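Local coordinates for protein putidaredoxin reductase (Pseudomonas putida, PDB 1Q1R) that probably passes electrons from NADH through its bound FAD to putidaredoxin, the iron-sulfur protein that reduces cytochrome P450cam, at residues G259-N264 / Q273-L278; I266-H271 / D284-H289; S290-R295 / R322-P327. All coordinates share one frame; numbering follows the deposited sequence.

Helix 253-257 runs into contact 1, which closes the loop from 259-264 to 273-278. Strand 266-267 lies inside that loop and pairs forward with 284-289 in contact 2, so contacts 1 and 2 cross; their centres lie about 8 Å apart, and Arg287 reaches back to Asn264. Contact 3 comes in series, touching contact 2 where His289 meets Asp294: 290-295 forms the turn at the end of strand 286-290 and meets 322-327, enclosing helix 302-316. It thereby ties the small mixed sheet to the lead-in of the C-terminal antiparallel sheet, which begins with strand 328-333.

Contact 1 of 3, residues G259-N264 / Q273-L278; sequences GLQVDN and QTSDPL
The exit from helix 253-257, where Gly259 ends a Schellman motif, brings Leu260 and Gln261 against the loop that leads into strand 279-281. The meeting is made by one direct hydrogen bond and one leucine side chain. Gln261 N donates to Ser275 OG over 2.7 Å, with an N-H...O angle of 160°. The serine hydroxyl can reach it because OG is turned anti to its own carbonyl carbon (chi1 -52°), on a CB that already faces the opposing loop. Ser275 OG also lies 3.1 Å from Gln261 CB, at the base of the glutamine side chain. A water joins the same two residues a second time, donating to Gln261 O at 2.6 Å and weakly accepting from Ser275 N.

Leu260 works on the buried side. Its isobutyl group has its two methyls at the Thr274-Asp276 bend: Leu260 CD2 comes to 3.5 Å from Asp276 CB, and both Leu260 CD1 and CD2 lie 3.8 Å from Thr274 OG1. A bond from Asp276 N to Thr274 OG1 would make this an ST turn, though the amide is placed with less certainty. An Asx turn follows directly, in which Leu278 N donates to Asp276 OD2 at 3.0 Å. This bend leads the chain toward strand 279-281, at the edge of the parallel sheet of the FAD-binding fold. The leucine crosses the turn at an angle, meeting the CB of the aspartate and leaving its carboxylate to polar partners: OD1 forms a salt bridge with Arg88, which Leu260 also touches. Thr274 OG1 is hydrogen-bonded to Ile279 O at the start of the strand, and Ile279 packs on Leu260 as well.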
loop_
_atom_site.group_PDB
_atom_site.type_symbol
_atom_site.label_atom_id
_atom_site.label_comp_id
_atom_site.label_asym_id
_atom_site.label_seq_id
_atom_site.Cartn_x
_atom_site.Cartn_y
_atom_site.Cartn_z
ATOM N N GLY A 259 2.640 -1.466 -25.907
ATOM C CA GLY A 259 1.344 -1.120 -26.466
ATOM C C GLY A 259 0.128 -1.544 -25.660
ATOM O O GLY A 259 -0.979 -1.613 -26.197
ATOM N N LEU A 260 0.319 -1.834 -24.376
ATOM C CA LEU A 260 -0.791 -2.240 -23.523
ATOM C C LEU A 260 -1.448 -0.987 -22.959
ATOM O O LEU A 260 -0.781 0.022 -22.744
ATOM C CB LEU A 260 -0.291 -3.131 -22.387
ATOM C CG LEU A 260 0.462 -4.390 -22.823
ATOM C CD1 LEU A 260 0.908 -5.165 -21.599
ATOM C CD2 LEU A 260 -0.428 -5.253 -23.707
ATOM N N GLN A 261 -2.755 -1.048 -22.725
ATOM C CA GLN A 261 -3.469 0.108 -22.201
ATOM C C GLN A 261 -2.976 0.484 -20.809
ATOM O O GLN A 261 -2.833 -0.372 -19.933
ATOM C CB GLN A 261 -4.972 -0.164 -22.144
ATOM C CG GLN A 261 -5.808 1.105 -22.082
ATOM C CD GLN A 261 -7.256 0.838 -21.724
ATOM O OE1 GLN A 261 -7.860 -0.124 -22.200
ATOM N NE2 GLN A 261 -7.824 1.699 -20.888
ATOM N N VAL A 262 -2.728 1.772 -20.613
ATOM C CA VAL A 262 -2.249 2.279 -19.337
ATOM C C VAL A 262 -2.958 3.581 -18.985
ATOM O O VAL A 262 -3.298 4.371 -19.865
ATOM C CB VAL A 262 -0.722 2.527 -19.379
ATOM C CG1 VAL A 262 -0.274 3.283 -18.139
ATOM C CG2 VAL A 262 0.013 1.200 -19.471
ATOM N N ASP A 263 -3.189 3.786 -17.694
ATOM C CA ASP A 263 -3.839 4.988 -17.192
ATOM C C ASP A 263 -3.647 5.003 -15.681
ATOM O O ASP A 263 -4.470 4.468 -14.940
ATOM C CB ASP A 263 -5.334 4.971 -17.527
ATOM C CG ASP A 263 -6.054 6.218 -17.045
ATOM O OD1 ASP A 263 -7.288 6.294 -17.220
ATOM O OD2 ASP A 263 -5.391 7.124 -16.491
ATOM N N ASN A 264 -2.558 5.622 -15.234
ATOM C CA ASN A 264 -2.233 5.682 -13.812
ATOM C C ASN A 264 -2.315 4.250 -13.308
ATOM O O ASN A 264 -2.992 3.961 -12.325
ATOM C CB ASN A 264 -3.235 6.551 -13.044
ATOM C CG ASN A 264 -2.822 6.772 -11.594
ATOM O OD1 ASN A 264 -2.109 5.956 -11.008
ATOM N ND2 ASN A 264 -3.281 7.871 -11.007
ATOM N N GLN A 273 -6.798 -9.770 -17.188
ATOM C CA GLN A 273 -6.052 -9.596 -18.433
ATOM C C GLN A 273 -5.866 -8.140 -18.839
ATOM O O GLN A 273 -6.733 -7.301 -18.603
ATOM C CB GLN A 273 -6.763 -10.322 -19.576
ATOM C CG GLN A 273 -7.026 -11.794 -19.333
ATOM C CD GLN A 273 -7.886 -12.407 -20.424
ATOM O OE1 GLN A 273 -7.496 -12.446 -21.589
ATOM N NE2 GLN A 273 -9.066 -12.883 -20.049
ATOM N N THR A 274 -4.726 -7.846 -19.458
ATOM C CA THR A 274 -4.440 -6.499 -19.940
ATOM C C THR A 274 -4.968 -6.453 -21.373
ATOM O O THR A 274 -5.720 -7.335 -21.785
ATOM C CB THR A 274 -2.927 -6.221 -19.987
ATOM O OG1 THR A 274 -2.319 -7.086 -20.954
ATOM C CG2 THR A 274 -2.292 -6.473 -18.626
ATOM N N SER A 275 -4.570 -5.440 -22.134
ATOM C CA SER A 275 -5.008 -5.320 -23.522
ATOM C C SER A 275 -4.630 -6.596 -24.264
ATOM O O SER A 275 -5.245 -6.952 -25.272
ATOM C CB SER A 275 -4.327 -4.125 -24.191
ATOM O OG SER A 275 -4.498 -2.946 -23.425
ATOM N N ASP A 276 -3.607 -7.279 -23.756
ATOM C CA ASP A 276 -3.122 -8.518 -24.348
ATOM C C ASP A 276 -3.587 -9.699 -23.507
ATOM O O ASP A 276 -3.267 -9.796 -22.322
ATOM C CB ASP A 276 -1.590 -8.492 -24.442
ATOM C CG ASP A 276 -1.012 -9.755 -25.062
ATOM O OD1 ASP A 276 0.114 -9.685 -25.605
ATOM O OD2 ASP A 276 -1.667 -10.817 -25.003
ATOM N N PRO A 277 -4.350 -10.616 -24.121
ATOM C CA PRO A 277 -4.914 -11.826 -23.514
ATOM C C PRO A 277 -3.957 -12.669 -22.673
ATOM O O PRO A 277 -4.328 -13.146 -21.601
ATOM C CB PRO A 277 -5.434 -12.602 -24.721
ATOM C CG PRO A 277 -5.866 -11.513 -25.643
ATOM C CD PRO A 277 -4.716 -10.538 -25.548
ATOM N N LEU A 278 -2.736 -12.859 -23.161
ATOM C CA LEU A 278 -1.759 -13.673 -22.446
ATOM C C LEU A 278 -1.013 -12.902 -21.353
ATOM O O LEU A 278 -0.218 -13.484 -20.617
ATOM C CB LEU A 278 -0.743 -14.278 -23.430
ATOM C CG LEU A 278 -1.233 -15.026 -24.680
ATOM C CD1 LEU A 278 -2.273 -16.072 -24.307
ATOM C CD2 LEU A 278 -1.817 -14.034 -25.664
HETATM O O HOH W 1 -3.713 -2.808 -20.316
#

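Contact 2 of 3, residues I266-H271 / D284-H289; sequences IVINEH and DCARFH. With FAD (flavin-adenine dinucleotide), chain C.
Strand 266-267 runs parallel to the start of strand 286-290, with Ile266 opposite Ala286 and Val267 opposite Arg287. Three backbone hydrogen bonds join them: Ile266 N to Cys285 O, Arg287 N to Ile266 O and Ile268 N to Arg287 O. The first, from Ile266 N to Cys285 O at 2.7 Å, is almost straight, with an N-H...O angle of 177°. Beyond the paired residues a water carries the connection on, donating to Ile268 O and accepting from His289 N.

On the face that holds Ile266 and Ala286, Ile266 sends its CG1 branch along the Cys285 carbonyl until CD1 stands 4.0 Å from Cys285 SG. Ile268 continues this apolar row. Its CG1 sits between backbone N and carbonyl carbon (chi1 61°), which swings that branch across to the neighbouring strand. There Ile268 CG1 lies 3.8 Å from Phe288 CB, and CD1 packs against both that CB and Ala286 CB. The isoleucine and the phenylalanine point the same way, side by side, and the side chain of Phe288 goes on to touch Asn304 and Gln308 of helix 302-316. Val267 and Arg287 occupy the other face, where the guanidinium group turns back through NE to Asn264 O.

Just before the strand, Asp284 meets the cofactor twice. Asp284 N donates to FAD O2P at 3.0 Å, while Asp284 OD1 accepts from the ribityl hydroxyl O3' of FAD at 2.6 Å; the carboxylate's other oxygen, OD2, forms a salt bridge with Arg134. One residue thus holds both a phosphate and the ribityl chain. It belongs to a Gly-Asp sequence, consistent with the second FAD-binding motif of the glutathione reductase fold, whose aspartate commonly contacts the ribityl O3'.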
loop_
_atom_site.group_PDB
_atom_site.type_symbol
_atom_site.label_atom_id
_atom_site.label_comp_id
_atom_site.label_asym_id
_atom_site.label_seq_id
_atom_site.Cartn_x
_atom_site.Cartn_y
_atom_site.Cartn_z
ATOM N N ILE A 266 -1.632 -0.174 -14.798
ATOM C CA ILE A 266 -1.819 -1.071 -15.928
ATOM C C ILE A 266 -3.268 -1.566 -15.932
ATOM O O ILE A 266 -3.699 -2.284 -15.027
ATOM C CB ILE A 266 -0.849 -2.265 -15.840
ATOM C CG1 ILE A 266 0.593 -1.744 -15.821
ATOM C CG2 ILE A 266 -1.067 -3.209 -17.019
ATOM C CD1 ILE A 266 1.645 -2.819 -15.677
ATOM N N VAL A 267 -4.016 -1.160 -16.953
ATOM C CA VAL A 267 -5.422 -1.528 -17.082
ATOM C C VAL A 267 -5.645 -3.021 -17.302
ATOM O O VAL A 267 -5.035 -3.630 -18.178
ATOM C CB VAL A 267 -6.083 -0.745 -18.244
ATOM C CG1 VAL A 267 -7.541 -1.164 -18.404
ATOM C CG2 VAL A 267 -5.984 0.751 -17.978
ATOM N N ILE A 268 -6.517 -3.609 -16.489
ATOM C CA ILE A 268 -6.843 -5.024 -16.601
ATOM C C ILE A 268 -8.358 -5.204 -16.551
ATOM O O ILE A 268 -9.070 -4.365 -15.989
ATOM C CB ILE A 268 -6.214 -5.850 -15.457
ATOM C CG1 ILE A 268 -6.750 -5.380 -14.102
ATOM C CG2 ILE A 268 -4.706 -5.712 -15.496
ATOM C CD1 ILE A 268 -6.408 -6.310 -12.958
ATOM N N ASN A 269 -8.849 -6.296 -17.132
ATOM C CA ASN A 269 -10.286 -6.558 -17.139
ATOM C C ASN A 269 -10.712 -7.498 -16.018
ATOM O O ASN A 269 -9.899 -7.891 -15.179
ATOM C CB ASN A 269 -10.739 -7.128 -18.491
ATOM C CG ASN A 269 -10.058 -8.434 -18.841
ATOM O OD1 ASN A 269 -9.725 -9.231 -17.968
ATOM N ND2 ASN A 269 -9.870 -8.672 -20.137
ATOM N N GLU A 270 -11.992 -7.858 -16.014
ATOM C CA GLU A 270 -12.535 -8.734 -14.988
ATOM C C GLU A 270 -11.779 -10.051 -14.882
ATOM O O GLU A 270 -11.854 -10.731 -13.862
ATOM C CB GLU A 270 -14.028 -8.999 -15.239
ATOM C CG GLU A 270 -14.361 -9.689 -16.559
ATOM C CD GLU A 270 -14.257 -8.772 -17.774
ATOM O OE1 GLU A 270 -14.513 -9.254 -18.899
ATOM O OE2 GLU A 270 -13.927 -7.575 -17.611
ATOM N N HIS A 271 -11.046 -10.410 -15.931
ATOM C CA HIS A 271 -10.276 -11.649 -15.907
ATOM C C HIS A 271 -8.793 -11.407 -15.637
ATOM O O HIS A 271 -7.957 -12.275 -15.894
ATOM C CB HIS A 271 -10.448 -12.416 -17.216
ATOM C CG HIS A 271 -11.852 -12.865 -17.464
ATOM N ND1 HIS A 271 -12.806 -12.047 -18.030
ATOM C CD2 HIS A 271 -12.476 -14.033 -17.177
ATOM C CE1 HIS A 271 -13.959 -12.692 -18.081
ATOM N NE2 HIS A 271 -13.786 -13.898 -17.569
ATOM N N ASP A 284 -0.127 -3.376 -6.741
ATOM C CA ASP A 284 -0.058 -1.918 -6.755
ATOM C C ASP A 284 -0.091 -1.314 -8.161
ATOM O O ASP A 284 -0.539 -0.189 -8.339
ATOM C CB ASP A 284 1.230 -1.438 -6.068
ATOM C CG ASP A 284 1.221 -1.651 -4.561
ATOM O OD1 ASP A 284 0.337 -2.366 -4.046
ATOM O OD2 ASP A 284 2.118 -1.097 -3.890
ATOM N N CYS A 285 0.390 -2.060 -9.150
ATOM C CA CYS A 285 0.451 -1.554 -10.520
ATOM C C CYS A 285 -0.821 -1.715 -11.335
ATOM O O CYS A 285 -0.918 -1.174 -12.437
ATOM C CB CYS A 285 1.584 -2.242 -11.282
ATOM S SG CYS A 285 1.194 -3.920 -11.853
ATOM N N ALA A 286 -1.795 -2.444 -10.802
ATOM C CA ALA A 286 -3.021 -2.710 -11.546
ATOM C C ALA A 286 -4.207 -1.782 -11.331
ATOM O O ALA A 286 -4.644 -1.549 -10.202
ATOM C CB ALA A 286 -3.456 -4.155 -11.299
ATOM N N ARG A 287 -4.721 -1.245 -12.435
ATOM C CA ARG A 287 -5.902 -0.396 -12.387
ATOM C C ARG A 287 -7.027 -1.297 -12.883
ATOM O O ARG A 287 -7.010 -1.759 -14.021
ATOM C CB ARG A 287 -5.765 0.824 -13.299
ATOM C CG ARG A 287 -7.052 1.652 -13.375
ATOM C CD ARG A 287 -6.780 3.050 -13.865
ATOM N NE ARG A 287 -5.954 3.783 -12.913
ATOM C CZ ARG A 287 -6.395 4.271 -11.759
ATOM N NH1 ARG A 287 -7.664 4.113 -11.410
ATOM N NH2 ARG A 287 -5.566 4.918 -10.953
ATOM N N PHE A 288 -7.995 -1.563 -12.015
ATOM C CA PHE A 288 -9.100 -2.441 -12.366
ATOM C C PHE A 288 -10.447 -1.779 -12.113
ATOM O O PHE A 288 -10.534 -0.742 -11.458
ATOM C CB PHE A 288 -9.000 -3.729 -11.551
ATOM C CG PHE A 288 -9.200 -3.527 -10.072
ATOM C CD1 PHE A 288 -10.436 -3.780 -9.484
ATOM C CD2 PHE A 288 -8.156 -3.067 -9.269
ATOM C CE1 PHE A 288 -10.628 -3.579 -8.113
ATOM C CE2 PHE A 288 -8.340 -2.862 -7.896
ATOM C CZ PHE A 288 -9.576 -3.119 -7.322
ATOM N N HIS A 289 -11.501 -2.392 -12.635
ATOM C CA HIS A 289 -12.839 -1.854 -12.451
ATOM C C HIS A 289 -13.515 -2.473 -11.234
ATOM O O HIS A 289 -13.708 -3.685 -11.164
ATOM C CB HIS A 289 -13.687 -2.092 -13.705
ATOM C CG HIS A 289 -15.082 -1.556 -13.598
ATOM N ND1 HIS A 289 -16.117 -2.285 -13.055
ATOM C CD2 HIS A 289 -15.597 -0.345 -13.914
ATOM C CE1 HIS A 289 -17.211 -1.543 -13.038
ATOM N NE2 HIS A 289 -16.922 -0.362 -13.554
HETATM P PA FAD C . 6.040 -4.119 -5.006
HETATM O O1A FAD C . 6.533 -2.782 -5.412
HETATM O O2A FAD C . 6.151 -4.512 -3.582
HETATM O O5B FAD C . 6.766 -5.244 -5.885
HETATM C C5B FAD C . 7.071 -5.042 -7.270
HETATM C C4B FAD C . 8.495 -5.555 -7.544
HETATM O O4B FAD C . 8.696 -5.725 -8.992
HETATM C C3B FAD C . 9.546 -4.530 -7.091
HETATM O O3B FAD C . 10.679 -5.224 -6.550
HETATM C C2B FAD C . 9.943 -3.854 -8.380
HETATM O O2B FAD C . 11.277 -3.346 -8.286
HETATM C C1B FAD C . 9.902 -5.016 -9.351
HETATM N N9A FAD C . 9.927 -4.615 -10.785
HETATM C C8A FAD C . 9.243 -3.606 -11.354
HETATM N N7A FAD C . 9.549 -3.553 -12.657
HETATM C C5A FAD C . 10.421 -4.525 -12.911
HETATM C C6A FAD C . 11.088 -4.948 -14.062
HETATM N N6A FAD C . 10.901 -4.316 -15.219
HETATM N N1A FAD C . 11.936 -6.005 -13.989
HETATM C C2A FAD C . 12.142 -6.644 -12.829
HETATM N N3A FAD C . 11.514 -6.250 -11.712
HETATM C C4A FAD C . 10.656 -5.201 -11.729
HETATM N N1 FAD C . -0.280 -2.343 2.911
HETATM C C2 FAD C . -1.253 -2.714 3.848
HETATM O O2 FAD C . -2.288 -3.263 3.474
HETATM N N3 FAD C . -1.028 -2.465 5.213
HETATM C C4 FAD C . 0.174 -1.849 5.635
HETATM O O4 FAD C . 0.376 -1.679 6.835
HETATM C C4X FAD C . 1.146 -1.475 4.692
HETATM N N5 FAD C . 2.331 -0.929 5.091
HETATM C C5X FAD C . 3.326 -0.622 4.208
HETATM C C6 FAD C . 4.547 -0.085 4.668
HETATM C C7 FAD C . 5.587 0.209 3.757
HETATM C C7M FAD C . 6.897 0.827 4.281
HETATM C C8 FAD C . 5.404 -0.043 2.373
HETATM C C8M FAD C . 6.520 0.239 1.355
HETATM C C9 FAD C . 4.186 -0.577 1.916
HETATM C C9A FAD C . 3.146 -0.866 2.826
HETATM N N10 FAD C . 1.914 -1.420 2.385
HETATM C C10 FAD C . 0.914 -1.730 3.330
HETATM C "C1'" FAD C . 1.670 -1.664 0.930
HETATM C "C2'" FAD C . 1.840 -3.147 0.594
HETATM O "O2'" FAD C . 3.073 -3.614 1.152
HETATM C "C3'" FAD C . 1.831 -3.374 -0.929
HETATM O "O3'" FAD C . 0.635 -2.805 -1.478
HETATM C "C4'" FAD C . 1.888 -4.871 -1.256
HETATM O "O4'" FAD C . 3.077 -5.437 -0.699
HETATM C "C5'" FAD C . 1.877 -5.138 -2.771
HETATM O "O5'" FAD C . 3.108 -4.749 -3.403
HETATM P P FAD C . 3.387 -5.232 -4.920
HETATM O O1P FAD C . 3.955 -6.595 -4.872
HETATM O O2P FAD C . 2.144 -5.025 -5.695
HETATM O O3P FAD C . 4.487 -4.174 -5.473
HETATM O O HOH W 2 -11.477 -4.743 -14.465
#

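Contact 3 of 3, residues S290-R295 / R322-P327; sequences SQLYDR and RDEAAP
Glu324 reaches into the hairpin turn 290-295, which is closed by a G1 beta bulge of Asp294 and Arg295 opposite Ser290. Its extended chain, CG anti to the backbone N (chi1 159°), puts the carboxylate among the donors of three successive residues. Glu324 OE1 is gripped from opposite faces of its plane: Ser290 OG donates on the syn side at 3.2 Å, and Leu292 N comes in from above the plane at 3.1 Å. Glu324 OE2 accepts from Gln291 NE2 at 3.0 Å and weakly from Gln291 N. Here the two side chains run past each other in opposite directions, amide and carboxylate planes 80° apart, with the nitrogen above the carboxylate but the acceptor near the amide plane. Ser290 OG also accepts from Tyr293 N, an ST motif within the turn, so the backbone fixes the hydroxyl that donates to Glu324.

Leu292 CD2 rests 4.0 Å from Ala326 CB, and Pro327 CD approaches the edge of the Tyr293 ring, 4.1 Å from CE1. Ile390 of helix 380-391 packs on Leu292, Tyr293 and Ala326, while Tyr293 OH is hydrogen-bonded to Leu372 O and Leu343 N, joining hairpin 286-298 to the C-terminal sheet.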
loop_
_atom_site.group_PDB
_atom_site.type_symbol
_atom_site.label_atom_id
_atom_site.label_comp_id
_atom_site.label_asym_id
_atom_site.label_seq_id
_atom_site.Cartn_x
_atom_site.Cartn_y
_atom_site.Cartn_z
ATOM N N SER A 290 -13.844 -1.635 -10.261
ATOM C CA SER A 290 -14.520 -2.105 -9.059
ATOM C C SER A 290 -16.013 -2.106 -9.343
ATOM O O SER A 290 -16.597 -1.051 -9.569
ATOM C CB SER A 290 -14.241 -1.172 -7.884
ATOM O OG SER A 290 -15.073 -1.495 -6.780
ATOM N N GLN A 291 -16.628 -3.280 -9.344
ATOM C CA GLN A 291 -18.062 -3.352 -9.598
ATOM C C GLN A 291 -18.805 -2.881 -8.354
ATOM O O GLN A 291 -19.916 -2.359 -8.438
ATOM C CB GLN A 291 -18.466 -4.781 -9.983
ATOM C CG GLN A 291 -17.918 -5.858 -9.074
ATOM C CD GLN A 291 -17.888 -7.221 -9.748
ATOM O OE1 GLN A 291 -18.921 -7.735 -10.189
ATOM N NE2 GLN A 291 -16.697 -7.815 -9.833
ATOM N N LEU A 292 -18.170 -3.044 -7.201
ATOM C CA LEU A 292 -18.761 -2.617 -5.942
ATOM C C LEU A 292 -19.002 -1.105 -5.978
ATOM O O LEU A 292 -20.030 -0.620 -5.504
ATOM C CB LEU A 292 -17.832 -2.979 -4.782
ATOM C CG LEU A 292 -18.359 -2.755 -3.366
ATOM C CD1 LEU A 292 -19.674 -3.505 -3.185
ATOM C CD2 LEU A 292 -17.323 -3.234 -2.354
ATOM N N TYR A 293 -18.059 -0.363 -6.549
ATOM C CA TYR A 293 -18.199 1.087 -6.643
ATOM C C TYR A 293 -18.413 1.548 -8.081
ATOM O O TYR A 293 -18.484 2.748 -8.356
ATOM C CB TYR A 293 -16.968 1.784 -6.057
ATOM C CG TYR A 293 -16.778 1.513 -4.586
ATOM C CD1 TYR A 293 -16.123 0.363 -4.147
ATOM C CD2 TYR A 293 -17.305 2.380 -3.630
ATOM C CE1 TYR A 293 -15.998 0.080 -2.790
ATOM C CE2 TYR A 293 -17.189 2.107 -2.274
ATOM C CZ TYR A 293 -16.536 0.957 -1.859
ATOM O OH TYR A 293 -16.436 0.680 -0.516
ATOM N N ASP A 294 -18.517 0.589 -8.993
ATOM C CA ASP A 294 -18.728 0.884 -10.405
ATOM C C ASP A 294 -17.779 1.965 -10.924
ATOM O O ASP A 294 -18.221 3.005 -11.417
ATOM C CB ASP A 294 -20.178 1.327 -10.642
ATOM C CG ASP A 294 -20.515 1.467 -12.120
ATOM O OD1 ASP A 294 -21.523 2.136 -12.439
ATOM O OD2 ASP A 294 -19.778 0.902 -12.961
ATOM N N ARG A 295 -16.477 1.725 -10.791
ATOM C CA ARG A 295 -15.477 2.666 -11.286
ATOM C C ARG A 295 -14.082 2.051 -11.292
ATOM O O ARG A 295 -13.827 1.051 -10.616
ATOM C CB ARG A 295 -15.478 3.963 -10.470
ATOM C CG ARG A 295 -14.886 3.886 -9.073
ATOM C CD ARG A 295 -14.582 5.299 -8.577
ATOM N NE ARG A 295 -14.064 5.335 -7.211
ATOM C CZ ARG A 295 -14.816 5.232 -6.119
ATOM N NH1 ARG A 295 -16.133 5.090 -6.225
ATOM N NH2 ARG A 295 -14.251 5.267 -4.919
ATOM N N ARG A 322 -12.722 -16.020 -6.336
ATOM C CA ARG A 322 -13.587 -15.613 -5.242
ATOM C C ARG A 322 -14.304 -14.344 -5.667
ATOM O O ARG A 322 -13.778 -13.548 -6.445
ATOM C CB ARG A 322 -12.786 -15.334 -3.972
ATOM C CG ARG A 322 -12.312 -16.571 -3.236
ATOM C CD ARG A 322 -11.764 -16.197 -1.867
ATOM N NE ARG A 322 -11.400 -17.371 -1.078
ATOM C CZ ARG A 322 -10.946 -17.319 0.170
ATOM N NH1 ARG A 322 -10.796 -16.147 0.777
ATOM N NH2 ARG A 322 -10.639 -18.440 0.811
ATOM N N ASP A 323 -15.514 -14.166 -5.156
ATOM C CA ASP A 323 -16.317 -12.993 -5.461
ATOM C C ASP A 323 -15.559 -11.755 -4.987
ATOM O O ASP A 323 -14.806 -11.823 -4.016
ATOM C CB ASP A 323 -17.658 -13.105 -4.734
ATOM C CG ASP A 323 -17.819 -14.443 -4.014
ATOM O OD1 ASP A 323 -17.857 -15.492 -4.696
ATOM O OD2 ASP A 323 -17.896 -14.448 -2.766
ATOM N N GLU A 324 -15.747 -10.631 -5.671
ATOM C CA GLU A 324 -15.073 -9.393 -5.289
ATOM C C GLU A 324 -15.397 -9.003 -3.851
ATOM O O GLU A 324 -16.564 -8.914 -3.466
ATOM C CB GLU A 324 -15.467 -8.249 -6.232
ATOM C CG GLU A 324 -15.235 -6.857 -5.647
ATOM C CD GLU A 324 -15.378 -5.744 -6.673
ATOM O OE1 GLU A 324 -15.626 -4.588 -6.269
ATOM O OE2 GLU A 324 -15.227 -6.018 -7.885
ATOM N N ALA A 325 -14.354 -8.773 -3.060
ATOM C CA ALA A 325 -14.522 -8.384 -1.666
ATOM C C ALA A 325 -14.281 -6.887 -1.516
ATOM O O ALA A 325 -13.586 -6.278 -2.328
ATOM C CB ALA A 325 -13.546 -9.162 -0.788
ATOM N N ALA A 326 -14.867 -6.288 -0.487
ATOM C CA ALA A 326 -14.672 -4.864 -0.254
ATOM C C ALA A 326 -13.183 -4.640 -0.003
ATOM O O ALA A 326 -12.535 -5.445 0.657
ATOM C CB ALA A 326 -15.480 -4.412 0.960
ATOM N N PRO A 327 -12.619 -3.554 -0.543
ATOM C CA PRO A 327 -11.192 -3.305 -0.317
ATOM C C PRO A 327 -10.945 -2.833 1.115
ATOM O O PRO A 327 -11.784 -2.149 1.706
ATOM C CB PRO A 327 -10.864 -2.228 -1.343
ATOM C CG PRO A 327 -12.147 -1.446 -1.419
ATOM C CD PRO A 327 -13.191 -2.547 -1.456
#